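Local coordinates for protein IscA (PDB 1X0G) that binds a [2Fe-2S] cluster and probably acts as a scaffold on which iron-sulfur clusters are assembled, at residues C[25-30]-C[63-68]; C[29-34]-C[41-46]; C[77-82]-C[90-95]. All blocks are in the same frame, centred on the assembly; numbering follows the deposited sequence.

Contact 1. Residues C[25-30]-C[63-68]; sequences AAILRI and TIAIAA
A parallel strand pair in the mixed sheet of the IscA fold is made here by Ile27 to Ile30 running beside Thr63 to Ile66. Thr63 N opens the series by donating to Ala26 O (2.7 Å), Ala26 being the centre of an inverse gamma turn that leads into the strand. The bonding then alternates as parallel strands require: Leu28 gives its N-H to Thr63 O and takes one from Ala65 N, and Ile30 does the same between Ala65 O and Ala67 N. The bond from Ala65 N to Leu28 O is almost straight, 177° at the hydrogen.

On one face Ile27 lies alongside Thr63, its CG1 3.5 Å from Thr63 CB. Farther along that face the extended side chain of Arg29 brings NH2 to 3.7 Å from Ala67 CB, while its NE forms a salt bridge with Asp54. The hydroxyl of Thr63 is bonded to Gln58. The other face is wholly aliphatic: Ile30 and Ile66 run side by side and meet through their CD1 atoms at 3.9 Å, with Leu28 and Ile64 next to them.

Strand 40-46 continues the sheet beyond 27-34, and strand 55-59 beyond 62-66. Over the aliphatic face, Leu74 of helix 71-74 packs on Ile30 and Ile66, Leu4 of strand 3-4 on Leu28 and Ile64.

Contact 2. Residues C[29-34]-C[41-46]; sequences RIQVQP and RYDLAL
Ile30 and Leu44 face each other as a non-hydrogen-bonded pair of the antiparallel hairpin 27-34/40-46, and their side chains lie side by side. One methyl does the touching: Leu44 CD2 reaches into the fork of Ile30, 3.3 Å from CG1 and 3.8 Å from both CG2 and CD1. Leu44 sets CG beside its backbone N; CD1 continues the chain, and CD2 turns to Ile30.

The opposite face is mostly polar. Gln31 carries CG between its own N and carbonyl carbon (chi1 85°), which sets CG 4.0 Å from Asp43 CB; beyond CG the chain is extended, and the amide and carboxylate planes are 60° apart. Gln31 OE1 accepts a bond from Arg29 NH1 on its own strand (3.1 Å), while Arg29 NE is held in a salt bridge by Asp54. The oxygen sits in the guanidinium plane, but the donor stands well above the amide plane. Gln33 and Arg41 also run alongside, Gln33 OE1 4.1 Å from Arg41 CD; the Arg41 chain bends at chi2 and carries its guanidinium away from the strand 29-34.

Between the faces, Arg29, Gln31 and Gln33 each exchange two backbone bonds with Ala45, Asp43 and Arg41. The one from Gln33 N to Arg41 O is the most bent, 133° at the hydrogen. Val32 and Tyr42 diverge, and the Tyr42 ring stacks with Phe92 and Phe107.

The hairpin thus separates an oily side, with Met86 of the second subunit against Leu44, from a mostly polar one that includes Ala45. The side chain of Arg41 comes to about 5 Å from the bound [2Fe-2S] cluster; its charge may make the surroundings more positive, tempered by a long, weak ion pair with Asp84 of the second subunit.

Contact 3. Residues C[77-82]-C[90-95]; sequences LRVDYI and FRFHNP
Strands 78-82 and 90-93 run antiparallel at 149°, their axes coming within 4.3 Å, as the two arms of a hairpin. Arg78 and His93 exchange a pair of backbone bonds, and so do Asp80 and Arg91.

One face is built of rings and branched side chains. Tyr81 turns an edge to Phe90, its CD1 standing 3.7 Å above the centre of the Phe90 ring with the two planes at 61°. Val79 divides its methyls: CG1 goes to Phe90 CD2, while CG2 lies 3.7 Å from Phe92 CD2. Leu77 CD2 comes to the edge of the same Phe92 ring, and Leu77 CD1 meets Asn94 CB at 3.6 Å.

On the other face of the sheet, Arg78 bends at chi3 and brings NH2 over one face of the His93 ring, the planes only 10° apart and NH2 3.3 Å from CG. Ile82 CD1 touches Arg91 CG (3.8 Å), and a water bonded to Ile82 O also reaches Arg91 NH1, weakly.

Tyr81 OH is bonded to Gly87 O; beyond the strand, Asn94 bonds Asn96 N through OD1, and Leu73 O and Tyr42 OH through ND2. The Asp80 carboxylate bonds Thr5 OG1 through OD1, while its OD2, 4.6 Å from His93 NE2, could favour a protonated imidazole; the arginine over that ring would disfavour it.

After strand 3-4 and helix 6-15, strand 27-34 serves both contact 1 and contact 2. Contact 2 closes the short hairpin to 41-46, and this loop nests inside the longer excursion that contact 1 closes when 63-68 returns to the other edge of the same strand. Contact 3 follows in series, a separate hairpin in the smaller sheet after helix 71-74. The two sheets then meet through side chains: Leu44 CD1 lies 3.6 Å from Phe92 CZ, Tyr42 OH lies 3.7 Å from Leu77 CD1, and Ile30 CD1 touches Leu77 CD2 at 4.1 Å. All three contacts also touch the second subunit.

Contact 1. Residues C[25-30]-C[63-68]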
ATOM      1  N   ALA C  25      24.832   5.577 -19.859  1.00 82.77           N
ATOM      2  CA  ALA C  25      23.977   6.247 -20.837  1.00 80.36           C
ATOM      3  C   ALA C  25      23.329   7.380 -20.126  1.00 78.88           C
ATOM      4  O   ALA C  25      22.970   7.255 -18.941  1.00 78.50           O
ATOM      5  CB  ALA C  25      22.915   5.329 -21.335  1.00 80.42           C
ATOM      6  N   ALA C  26      23.166   8.490 -20.839  1.00 76.93           N
ATOM      7  CA  ALA C  26      22.392   9.597 -20.285  1.00 75.00           C
ATOM      8  C   ALA C  26      20.898   9.175 -20.301  1.00 73.06           C
ATOM      9  O   ALA C  26      20.099   9.684 -21.122  1.00 73.19           O
ATOM     10  CB  ALA C  26      22.660  10.923 -21.036  1.00 74.76           C
ATOM     11  N   ILE C  27      20.571   8.192 -19.438  1.00 69.59           N
ATOM     12  CA  ILE C  27      19.178   7.801 -19.201  1.00 67.02           C
ATOM     13  C   ILE C  27      18.692   7.859 -17.731  1.00 65.09           C
ATOM     14  O   ILE C  27      19.242   7.224 -16.825  1.00 64.65           O
ATOM     15  CB  ILE C  27      18.771   6.500 -19.896  1.00 66.44           C
ATOM     16  CG1 ILE C  27      19.027   6.598 -21.398  1.00 67.22           C
ATOM     17  CG2 ILE C  27      17.307   6.355 -19.790  1.00 66.67           C
ATOM     18  CD1 ILE C  27      19.570   5.303 -22.107  1.00 68.41           C
ATOM     19  N   LEU C  28      17.660   8.660 -17.541  1.00 62.32           N
ATOM     20  CA  LEU C  28      17.062   8.839 -16.268  1.00 61.91           C
ATOM     21  C   LEU C  28      15.722   8.242 -16.318  1.00 61.16           C
ATOM     22  O   LEU C  28      14.892   8.639 -17.117  1.00 60.50           O
ATOM     23  CB  LEU C  28      16.832  10.305 -15.987  1.00 62.09           C
ATOM     24  CG  LEU C  28      16.077  10.609 -14.687  1.00 61.60           C
ATOM     25  CD1 LEU C  28      16.945  10.149 -13.544  1.00 60.86           C
ATOM     26  CD2 LEU C  28      15.794  12.136 -14.528  1.00 58.57           C
ATOM     27  N   ARG C  29      15.485   7.314 -15.425  1.00 61.00           N
ATOM     28  CA  ARG C  29      14.248   6.605 -15.458  1.00 60.82           C
ATOM     29  C   ARG C  29      13.499   7.022 -14.251  1.00 61.40           C
ATOM     30  O   ARG C  29      14.044   7.013 -13.142  1.00 63.57           O
ATOM     31  CB  ARG C  29      14.503   5.132 -15.481  1.00 60.27           C
ATOM     32  CG  ARG C  29      13.268   4.336 -15.335  1.00 61.68           C
ATOM     33  CD  ARG C  29      13.514   2.932 -15.781  1.00 63.17           C
ATOM     34  NE  ARG C  29      12.299   2.337 -16.331  1.00 63.87           N
ATOM     35  CZ  ARG C  29      11.325   1.861 -15.565  1.00 63.51           C
ATOM     36  NH1 ARG C  29      11.483   1.947 -14.232  1.00 65.59           N
ATOM     37  NH2 ARG C  29      10.203   1.349 -16.106  1.00 57.17           N
ATOM     38  N   ILE C  30      12.284   7.507 -14.488  1.00 61.57           N
ATOM     39  CA  ILE C  30      11.368   7.934 -13.445  1.00 61.86           C
ATOM     40  C   ILE C  30      10.169   6.979 -13.330  1.00 62.71           C
ATOM     41  O   ILE C  30       9.580   6.462 -14.339  1.00 61.87           O
ATOM     42  CB  ILE C  30      10.855   9.299 -13.720  1.00 61.81           C
ATOM     43  CG1 ILE C  30      11.989  10.238 -13.945  1.00 60.90           C
ATOM     44  CG2 ILE C  30      10.192   9.942 -12.471  1.00 62.24           C
ATOM     45  CD1 ILE C  30      11.414  11.641 -14.133  1.00 62.70           C
ATOM     46  N   THR C  63      18.222  11.345 -22.151  1.00 65.47           N
ATOM     47  CA  THR C  63      16.999  10.574 -22.308  1.00 65.60           C
ATOM     48  C   THR C  63      16.236  10.392 -20.998  1.00 66.37           C
ATOM     49  O   THR C  63      16.794  10.023 -19.956  1.00 66.11           O
ATOM     50  CB  THR C  63      17.258   9.228 -22.965  1.00 65.77           C
ATOM     51  OG1 THR C  63      18.216   9.390 -24.051  1.00 66.56           O
ATOM     52  CG2 THR C  63      15.942   8.678 -23.480  1.00 63.97           C
ATOM     53  N   ILE C  64      14.946  10.677 -21.055  1.00 66.62           N
ATOM     54  CA  ILE C  64      14.160  10.608 -19.873  1.00 66.49           C
ATOM     55  C   ILE C  64      13.059   9.624 -20.042  1.00 66.74           C
ATOM     56  O   ILE C  64      12.216   9.769 -20.921  1.00 67.72           O
ATOM     57  CB  ILE C  64      13.620  11.941 -19.513  1.00 66.24           C
ATOM     58  CG1 ILE C  64      14.726  12.797 -18.893  1.00 65.90           C
ATOM     59  CG2 ILE C  64      12.589  11.772 -18.429  1.00 71.38           C
ATOM     60  CD1 ILE C  64      15.557  13.595 -19.864  1.00 67.31           C
ATOM     61  N   ALA C  65      13.079   8.601 -19.188  1.00 67.20           N
ATOM     62  CA  ALA C  65      12.196   7.444 -19.346  1.00 66.47           C
ATOM     63  C   ALA C  65      11.152   7.410 -18.225  1.00 67.26           C
ATOM     64  O   ALA C  65      11.505   7.298 -17.034  1.00 67.53           O
ATOM     65  CB  ALA C  65      13.004   6.239 -19.325  1.00 65.29           C
ATOM     66  N   ILE C  66       9.879   7.516 -18.591  1.00 66.86           N
ATOM     67  CA  ILE C  66       8.825   7.447 -17.610  1.00 67.81           C
ATOM     68  C   ILE C  66       8.186   6.070 -17.656  1.00 68.86           C
ATOM     69  O   ILE C  66       7.776   5.607 -18.734  1.00 69.77           O
ATOM     70  CB  ILE C  66       7.747   8.493 -17.956  1.00 68.94           C
ATOM     71  CG1 ILE C  66       8.362   9.881 -18.206  1.00 68.09           C
ATOM     72  CG2 ILE C  66       6.650   8.584 -16.844  1.00 69.81           C
ATOM     73  CD1 ILE C  66       8.938  10.534 -16.959  1.00 68.51           C
ATOM     74  N   ALA C  67       8.082   5.393 -16.516  1.00 69.37           N
ATOM     75  CA  ALA C  67       7.419   4.070 -16.478  1.00 68.32           C
ATOM     76  C   ALA C  67       5.977   4.187 -16.915  1.00 69.10           C
ATOM     77  O   ALA C  67       5.238   4.973 -16.363  1.00 70.00           O
ATOM     78  CB  ALA C  67       7.426   3.593 -15.112  1.00 68.14           C
ATOM     79  N   ALA C  68       5.557   3.399 -17.882  1.00 70.37           N
ATOM     80  CA  ALA C  68       4.233   3.569 -18.534  1.00 71.84           C
ATOM     81  C   ALA C  68       3.016   3.531 -17.615  1.00 72.33           C
ATOM     82  O   ALA C  68       2.033   4.237 -17.849  1.00 73.91           O
ATOM     83  CB  ALA C  68       4.056   2.603 -19.678  1.00 69.99           C
TER

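Contact 2. Residues C[29-34]-C[41-46]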
ATOM      1  N   ARG C  29      15.485   7.314 -15.425  1.00 61.00           N
ATOM      2  CA  ARG C  29      14.248   6.605 -15.458  1.00 60.82           C
ATOM      3  C   ARG C  29      13.499   7.022 -14.251  1.00 61.40           C
ATOM      4  O   ARG C  29      14.044   7.013 -13.142  1.00 63.57           O
ATOM      5  CB  ARG C  29      14.503   5.132 -15.481  1.00 60.27           C
ATOM      6  CG  ARG C  29      13.268   4.336 -15.335  1.00 61.68           C
ATOM      7  CD  ARG C  29      13.514   2.932 -15.781  1.00 63.17           C
ATOM      8  NE  ARG C  29      12.299   2.337 -16.331  1.00 63.87           N
ATOM      9  CZ  ARG C  29      11.325   1.861 -15.565  1.00 63.51           C
ATOM     10  NH1 ARG C  29      11.483   1.947 -14.232  1.00 65.59           N
ATOM     11  NH2 ARG C  29      10.203   1.349 -16.106  1.00 57.17           N
ATOM     12  N   ILE C  30      12.284   7.507 -14.488  1.00 61.57           N
ATOM     13  CA  ILE C  30      11.368   7.934 -13.445  1.00 61.86           C
ATOM     14  C   ILE C  30      10.169   6.979 -13.330  1.00 62.71           C
ATOM     15  O   ILE C  30       9.580   6.462 -14.339  1.00 61.87           O
ATOM     16  CB  ILE C  30      10.855   9.299 -13.720  1.00 61.81           C
ATOM     17  CG1 ILE C  30      11.989  10.238 -13.945  1.00 60.90           C
ATOM     18  CG2 ILE C  30      10.192   9.942 -12.471  1.00 62.24           C
ATOM     19  CD1 ILE C  30      11.414  11.641 -14.133  1.00 62.70           C
ATOM     20  N   GLN C  31       9.855   6.677 -12.079  1.00 64.14           N
ATOM     21  CA  GLN C  31       8.664   5.871 -11.795  1.00 65.13           C
ATOM     22  C   GLN C  31       8.187   6.320 -10.404  1.00 66.24           C
ATOM     23  O   GLN C  31       8.846   7.224  -9.831  1.00 67.66           O
ATOM     24  CB  GLN C  31       8.976   4.400 -11.926  1.00 63.42           C
ATOM     25  CG  GLN C  31       9.561   3.741 -10.749  1.00 64.33           C
ATOM     26  CD  GLN C  31       9.837   2.273 -11.001  1.00 69.42           C
ATOM     27  OE1 GLN C  31       9.384   1.709 -12.002  1.00 73.99           O
ATOM     28  NE2 GLN C  31      10.608   1.650 -10.130  1.00 70.84           N
ATOM     29  N   VAL C  32       7.098   5.742  -9.870  1.00 65.30           N
ATOM     30  CA  VAL C  32       6.660   6.025  -8.502  1.00 64.28           C
ATOM     31  C   VAL C  32       6.639   4.792  -7.673  1.00 63.15           C
ATOM     32  O   VAL C  32       6.703   3.723  -8.186  1.00 63.52           O
ATOM     33  CB  VAL C  32       5.205   6.564  -8.463  1.00 65.33           C
ATOM     34  CG1 VAL C  32       5.083   7.786  -9.227  1.00 63.66           C
ATOM     35  CG2 VAL C  32       4.217   5.528  -8.981  1.00 61.59           C
ATOM     36  N   GLN C  33       6.435   4.923  -6.377  1.00 63.41           N
ATOM     37  CA  GLN C  33       6.440   3.771  -5.472  1.00 63.52           C
ATOM     38  C   GLN C  33       5.491   4.156  -4.366  1.00 61.50           C
ATOM     39  O   GLN C  33       5.519   5.287  -3.981  1.00 64.11           O
ATOM     40  CB  GLN C  33       7.756   3.803  -4.834  1.00 63.81           C
ATOM     41  CG  GLN C  33       8.420   2.529  -4.723  1.00 76.74           C
ATOM     42  CD  GLN C  33       9.140   2.446  -3.328  1.00 92.20           C
ATOM     43  OE1 GLN C  33       9.859   3.436  -2.922  1.00 95.87           O
ATOM     44  NE2 GLN C  33       8.941   1.278  -2.572  1.00 91.97           N
ATOM     45  N   PRO C  34       4.653   3.272  -3.846  1.00 59.12           N
ATOM     46  CA  PRO C  34       3.756   3.652  -2.776  1.00 58.05           C
ATOM     47  C   PRO C  34       4.535   4.303  -1.668  1.00 59.76           C
ATOM     48  O   PRO C  34       5.680   3.973  -1.496  1.00 60.05           O
ATOM     49  CB  PRO C  34       3.281   2.325  -2.223  1.00 58.22           C
ATOM     50  CG  PRO C  34       3.411   1.372  -3.377  1.00 58.71           C
ATOM     51  CD  PRO C  34       4.511   1.861  -4.242  1.00 59.00           C
ATOM     52  N   ARG C  41       5.855   7.979  -3.793  1.00 63.82           N
ATOM     53  CA  ARG C  41       7.170   8.623  -3.773  1.00 64.59           C
ATOM     54  C   ARG C  41       7.677   8.527  -5.173  1.00 64.17           C
ATOM     55  O   ARG C  41       7.445   7.514  -5.851  1.00 64.65           O
ATOM     56  CB  ARG C  41       8.077   7.821  -2.882  1.00 65.80           C
ATOM     57  CG  ARG C  41       9.312   8.514  -2.218  1.00 69.40           C
ATOM     58  CD  ARG C  41      10.412   7.513  -2.441  1.00 76.43           C
ATOM     59  NE  ARG C  41      11.826   7.886  -2.337  1.00 80.73           N
ATOM     60  CZ  ARG C  41      12.391   8.493  -1.285  1.00 86.20           C
ATOM     61  NH1 ARG C  41      11.641   8.914  -0.226  1.00 84.77           N
ATOM     62  NH2 ARG C  41      13.731   8.697  -1.300  1.00 87.48           N
ATOM     63  N   TYR C  42       8.319   9.579  -5.664  1.00 64.40           N
ATOM     64  CA  TYR C  42       9.051   9.457  -6.913  1.00 64.94           C
ATOM     65  C   TYR C  42      10.196   8.524  -6.746  1.00 66.56           C
ATOM     66  O   TYR C  42      10.813   8.406  -5.628  1.00 67.49           O
ATOM     67  CB  TYR C  42       9.704  10.746  -7.264  1.00 66.27           C
ATOM     68  CG  TYR C  42       8.732  11.773  -7.491  1.00 65.41           C
ATOM     69  CD1 TYR C  42       8.423  12.658  -6.489  1.00 63.46           C
ATOM     70  CD2 TYR C  42       8.082  11.853  -8.716  1.00 65.43           C
ATOM     71  CE1 TYR C  42       7.435  13.568  -6.652  1.00 65.29           C
ATOM     72  CE2 TYR C  42       7.094  12.805  -8.896  1.00 67.94           C
ATOM     73  CZ  TYR C  42       6.771  13.634  -7.843  1.00 61.25           C
ATOM     74  OH  TYR C  42       5.823  14.568  -8.016  1.00 67.93           O
ATOM     75  N   ASP C  43      10.548   7.881  -7.840  1.00 66.93           N
ATOM     76  CA  ASP C  43      11.748   7.074  -7.822  1.00 68.82           C
ATOM     77  C   ASP C  43      12.588   7.313  -9.085  1.00 68.87           C
ATOM     78  O   ASP C  43      12.132   7.139 -10.283  1.00 70.15           O
ATOM     79  CB  ASP C  43      11.367   5.625  -7.673  1.00 71.04           C
ATOM     80  CG  ASP C  43      12.559   4.731  -7.817  1.00 78.53           C
ATOM     81  OD1 ASP C  43      12.903   4.068  -6.809  1.00 87.82           O
ATOM     82  OD2 ASP C  43      13.213   4.727  -8.914  1.00 88.09           O
ATOM     83  N   LEU C  44      13.828   7.685  -8.838  1.00 67.83           N
ATOM     84  CA  LEU C  44      14.687   8.049  -9.897  1.00 67.13           C
ATOM     85  C   LEU C  44      15.847   7.132  -9.986  1.00 65.94           C
ATOM     86  O   LEU C  44      16.534   6.938  -9.025  1.00 67.79           O
ATOM     87  CB  LEU C  44      15.216   9.409  -9.587  1.00 68.16           C
ATOM     88  CG  LEU C  44      14.220  10.559  -9.758  1.00 72.39           C
ATOM     89  CD1 LEU C  44      14.850  11.874  -9.268  1.00 76.52           C
ATOM     90  CD2 LEU C  44      13.719  10.743 -11.216  1.00 77.87           C
ATOM     91  N   ALA C  45      16.120   6.604 -11.149  1.00 64.49           N
ATOM     92  CA  ALA C  45      17.325   5.816 -11.320  1.00 61.94           C
ATOM     93  C   ALA C  45      18.047   6.190 -12.625  1.00 61.84           C
ATOM     94  O   ALA C  45      17.443   6.527 -13.636  1.00 61.67           O
ATOM     95  CB  ALA C  45      16.967   4.427 -11.328  1.00 61.22           C
ATOM     96  N   LEU C  46      19.368   6.180 -12.611  1.00 62.19           N
ATOM     97  CA  LEU C  46      20.078   6.198 -13.882  1.00 61.91           C
ATOM     98  C   LEU C  46      20.141   4.777 -14.326  1.00 61.74           C
ATOM     99  O   LEU C  46      20.431   3.891 -13.512  1.00 61.67           O
ATOM    100  CB  LEU C  46      21.497   6.642 -13.692  1.00 61.71           C
ATOM    101  CG  LEU C  46      21.642   8.012 -13.079  1.00 62.40           C
ATOM    102  CD1 LEU C  46      23.071   8.122 -12.478  1.00 59.43           C
ATOM    103  CD2 LEU C  46      21.320   9.084 -14.141  1.00 60.89           C
TER

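Contact 3. Residues C[77-82]-C[90-95]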
ATOM      1  N   LEU C  77       5.411  16.481 -15.250  1.00 72.26           N
ATOM      2  CA  LEU C  77       6.343  16.711 -14.178  1.00 71.39           C
ATOM      3  C   LEU C  77       7.497  17.581 -14.702  1.00 71.48           C
ATOM      4  O   LEU C  77       7.971  17.432 -15.837  1.00 68.82           O
ATOM      5  CB  LEU C  77       6.922  15.390 -13.750  1.00 70.68           C
ATOM      6  CG  LEU C  77       7.840  15.420 -12.584  1.00 68.91           C
ATOM      7  CD1 LEU C  77       6.940  15.676 -11.390  1.00 70.16           C
ATOM      8  CD2 LEU C  77       8.498  14.039 -12.516  1.00 59.50           C
ATOM      9  N   ARG C  78       7.918  18.486 -13.831  1.00 71.24           N
ATOM     10  CA  ARG C  78       9.153  19.180 -13.990  1.00 71.67           C
ATOM     11  C   ARG C  78       9.974  18.886 -12.742  1.00 70.96           C
ATOM     12  O   ARG C  78       9.473  18.908 -11.592  1.00 71.13           O
ATOM     13  CB  ARG C  78       8.935  20.696 -14.137  1.00 72.46           C
ATOM     14  CG  ARG C  78       7.981  21.082 -15.285  1.00 76.82           C
ATOM     15  CD  ARG C  78       7.756  22.581 -15.332  1.00 82.16           C
ATOM     16  NE  ARG C  78       7.487  23.127 -14.003  1.00 86.78           N
ATOM     17  CZ  ARG C  78       8.409  23.683 -13.201  1.00 90.04           C
ATOM     18  NH1 ARG C  78       9.691  23.752 -13.580  1.00 91.44           N
ATOM     19  NH2 ARG C  78       8.050  24.154 -12.003  1.00 88.13           N
ATOM     20  N   VAL C  79      11.250  18.644 -12.998  1.00 68.93           N
ATOM     21  CA  VAL C  79      12.167  18.185 -12.011  1.00 66.60           C
ATOM     22  C   VAL C  79      13.242  19.241 -12.003  1.00 66.90           C
ATOM     23  O   VAL C  79      13.767  19.612 -13.067  1.00 66.50           O
ATOM     24  CB  VAL C  79      12.792  16.810 -12.459  1.00 66.49           C
ATOM     25  CG1 VAL C  79      13.972  16.440 -11.586  1.00 63.61           C
ATOM     26  CG2 VAL C  79      11.754  15.688 -12.479  1.00 64.32           C
ATOM     27  N   ASP C  80      13.598  19.702 -10.803  1.00 66.24           N
ATOM     28  CA  ASP C  80      14.619  20.726 -10.623  1.00 65.15           C
ATOM     29  C   ASP C  80      15.639  20.126  -9.646  1.00 64.20           C
ATOM     30  O   ASP C  80      15.366  19.101  -8.994  1.00 63.50           O
ATOM     31  CB  ASP C  80      13.913  21.860  -9.962  1.00 65.82           C
ATOM     32  CG  ASP C  80      14.695  23.138  -9.949  1.00 68.60           C
ATOM     33  OD1 ASP C  80      15.672  23.346 -10.713  1.00 71.17           O
ATOM     34  OD2 ASP C  80      14.277  23.988  -9.142  1.00 72.08           O
ATOM     35  N   TYR C  81      16.810  20.732  -9.531  1.00 62.28           N
ATOM     36  CA  TYR C  81      17.700  20.329  -8.480  1.00 61.71           C
ATOM     37  C   TYR C  81      18.130  21.565  -7.684  1.00 61.27           C
ATOM     38  O   TYR C  81      18.574  22.499  -8.295  1.00 61.48           O
ATOM     39  CB  TYR C  81      18.900  19.626  -9.069  1.00 62.03           C
ATOM     40  CG  TYR C  81      19.866  19.119  -8.020  1.00 61.28           C
ATOM     41  CD1 TYR C  81      19.618  17.946  -7.302  1.00 59.09           C
ATOM     42  CD2 TYR C  81      21.058  19.810  -7.751  1.00 63.66           C
ATOM     43  CE1 TYR C  81      20.544  17.452  -6.344  1.00 58.21           C
ATOM     44  CE2 TYR C  81      21.964  19.323  -6.781  1.00 65.65           C
ATOM     45  CZ  TYR C  81      21.668  18.138  -6.098  1.00 61.82           C
ATOM     46  OH  TYR C  81      22.535  17.692  -5.164  1.00 67.79           O
ATOM     47  N   ILE C  82      18.010  21.568  -6.347  1.00 59.90           N
ATOM     48  CA  ILE C  82      18.356  22.711  -5.520  1.00 58.48           C
ATOM     49  C   ILE C  82      19.501  22.405  -4.533  1.00 57.85           C
ATOM     50  O   ILE C  82      19.397  21.460  -3.792  1.00 58.92           O
ATOM     51  CB  ILE C  82      17.063  23.222  -4.827  1.00 59.70           C
ATOM     52  CG1 ILE C  82      16.196  23.878  -5.895  1.00 60.46           C
ATOM     53  CG2 ILE C  82      17.338  24.258  -3.666  1.00 53.40           C
ATOM     54  CD1 ILE C  82      14.906  24.437  -5.372  1.00 64.80           C
ATOM     55  N   PHE C  90      16.726  16.828  -5.554  1.00 63.30           N
ATOM     56  CA  PHE C  90      15.751  17.060  -6.612  1.00 64.79           C
ATOM     57  C   PHE C  90      14.487  17.601  -6.063  1.00 65.43           C
ATOM     58  O   PHE C  90      14.155  17.282  -4.949  1.00 65.90           O
ATOM     59  CB  PHE C  90      15.479  15.765  -7.348  1.00 64.61           C
ATOM     60  CG  PHE C  90      16.670  15.301  -8.073  1.00 65.14           C
ATOM     61  CD1 PHE C  90      17.503  14.330  -7.512  1.00 63.13           C
ATOM     62  CD2 PHE C  90      17.054  15.941  -9.268  1.00 62.41           C
ATOM     63  CE1 PHE C  90      18.675  13.973  -8.166  1.00 63.27           C
ATOM     64  CE2 PHE C  90      18.199  15.541  -9.969  1.00 62.22           C
ATOM     65  CZ  PHE C  90      19.017  14.575  -9.418  1.00 61.58           C
ATOM     66  N   ARG C  91      13.817  18.442  -6.850  1.00 66.25           N
ATOM     67  CA  ARG C  91      12.518  18.997  -6.503  1.00 67.05           C
ATOM     68  C   ARG C  91      11.652  18.605  -7.592  1.00 66.62           C
ATOM     69  O   ARG C  91      12.099  18.554  -8.714  1.00 66.97           O
ATOM     70  CB  ARG C  91      12.514  20.535  -6.542  1.00 66.80           C
ATOM     71  CG  ARG C  91      12.939  21.215  -5.305  1.00 70.65           C
ATOM     72  CD  ARG C  91      12.113  20.835  -4.046  1.00 79.20           C
ATOM     73  NE  ARG C  91      12.672  21.617  -2.937  1.00 82.36           N
ATOM     74  CZ  ARG C  91      13.782  21.287  -2.268  1.00 82.70           C
ATOM     75  NH1 ARG C  91      14.415  20.142  -2.569  1.00 81.60           N
ATOM     76  NH2 ARG C  91      14.254  22.105  -1.310  1.00 79.81           N
ATOM     77  N   PHE C  92      10.382  18.429  -7.294  1.00 68.26           N
ATOM     78  CA  PHE C  92       9.414  18.044  -8.309  1.00 70.03           C
ATOM     79  C   PHE C  92       8.207  18.911  -8.326  1.00 70.62           C
ATOM     80  O   PHE C  92       7.628  19.208  -7.304  1.00 72.64           O
ATOM     81  CB  PHE C  92       8.922  16.686  -7.954  1.00 70.07           C
ATOM     82  CG  PHE C  92       9.983  15.685  -7.974  1.00 70.61           C
ATOM     83  CD1 PHE C  92      10.717  15.413  -6.826  1.00 68.39           C
ATOM     84  CD2 PHE C  92      10.309  15.035  -9.149  1.00 71.36           C
ATOM     85  CE1 PHE C  92      11.738  14.450  -6.853  1.00 71.31           C
ATOM     86  CE2 PHE C  92      11.347  14.056  -9.161  1.00 68.96           C
ATOM     87  CZ  PHE C  92      12.029  13.765  -8.038  1.00 67.56           C
ATOM     88  N   HIS C  93       7.784  19.291  -9.494  1.00 70.28           N
ATOM     89  CA  HIS C  93       6.599  20.065  -9.555  1.00 69.79           C
ATOM     90  C   HIS C  93       5.728  19.212 -10.458  1.00 68.91           C
ATOM     91  O   HIS C  93       6.049  19.004 -11.636  1.00 70.12           O
ATOM     92  CB  HIS C  93       6.915  21.433 -10.141  1.00 70.16           C
ATOM     93  CG  HIS C  93       7.984  22.161  -9.389  1.00 73.19           C
ATOM     94  ND1 HIS C  93       7.718  22.900  -8.254  1.00 74.99           N
ATOM     95  CD2 HIS C  93       9.320  22.272  -9.612  1.00 74.79           C
ATOM     96  CE1 HIS C  93       8.847  23.429  -7.810  1.00 75.15           C
ATOM     97  NE2 HIS C  93       9.833  23.054  -8.607  1.00 74.36           N
ATOM     98  N   ASN C  94       4.657  18.687  -9.885  1.00 66.79           N
ATOM     99  CA  ASN C  94       3.843  17.718 -10.552  1.00 65.10           C
ATOM    100  C   ASN C  94       2.452  18.282 -10.647  1.00 64.78           C
ATOM    101  O   ASN C  94       1.758  18.399  -9.648  1.00 65.00           O
ATOM    102  CB  ASN C  94       3.866  16.449  -9.738  1.00 64.17           C
ATOM    103  CG  ASN C  94       3.101  15.317 -10.387  1.00 65.22           C
ATOM    104  OD1 ASN C  94       2.442  15.490 -11.417  1.00 64.22           O
ATOM    105  ND2 ASN C  94       3.220  14.108  -9.787  1.00 61.25           N
ATOM    106  N   PRO C  95       2.040  18.639 -11.854  1.00 64.33           N
ATOM    107  CA  PRO C  95       0.691  19.135 -12.161  1.00 64.97           C
ATOM    108  C   PRO C  95      -0.403  18.174 -11.699  1.00 65.44           C
ATOM    109  O   PRO C  95      -1.505  18.604 -11.418  1.00 65.58           O
ATOM    110  CB  PRO C  95       0.675  19.209 -13.690  1.00 64.31           C
ATOM    111  CG  PRO C  95       2.092  19.383 -14.086  1.00 64.58           C
ATOM    112  CD  PRO C  95       2.879  18.539 -13.058  1.00 64.51           C
TER
HETATM  113  O   HOH W   1      17.327  20.990  -2.170  1.00 62.54           O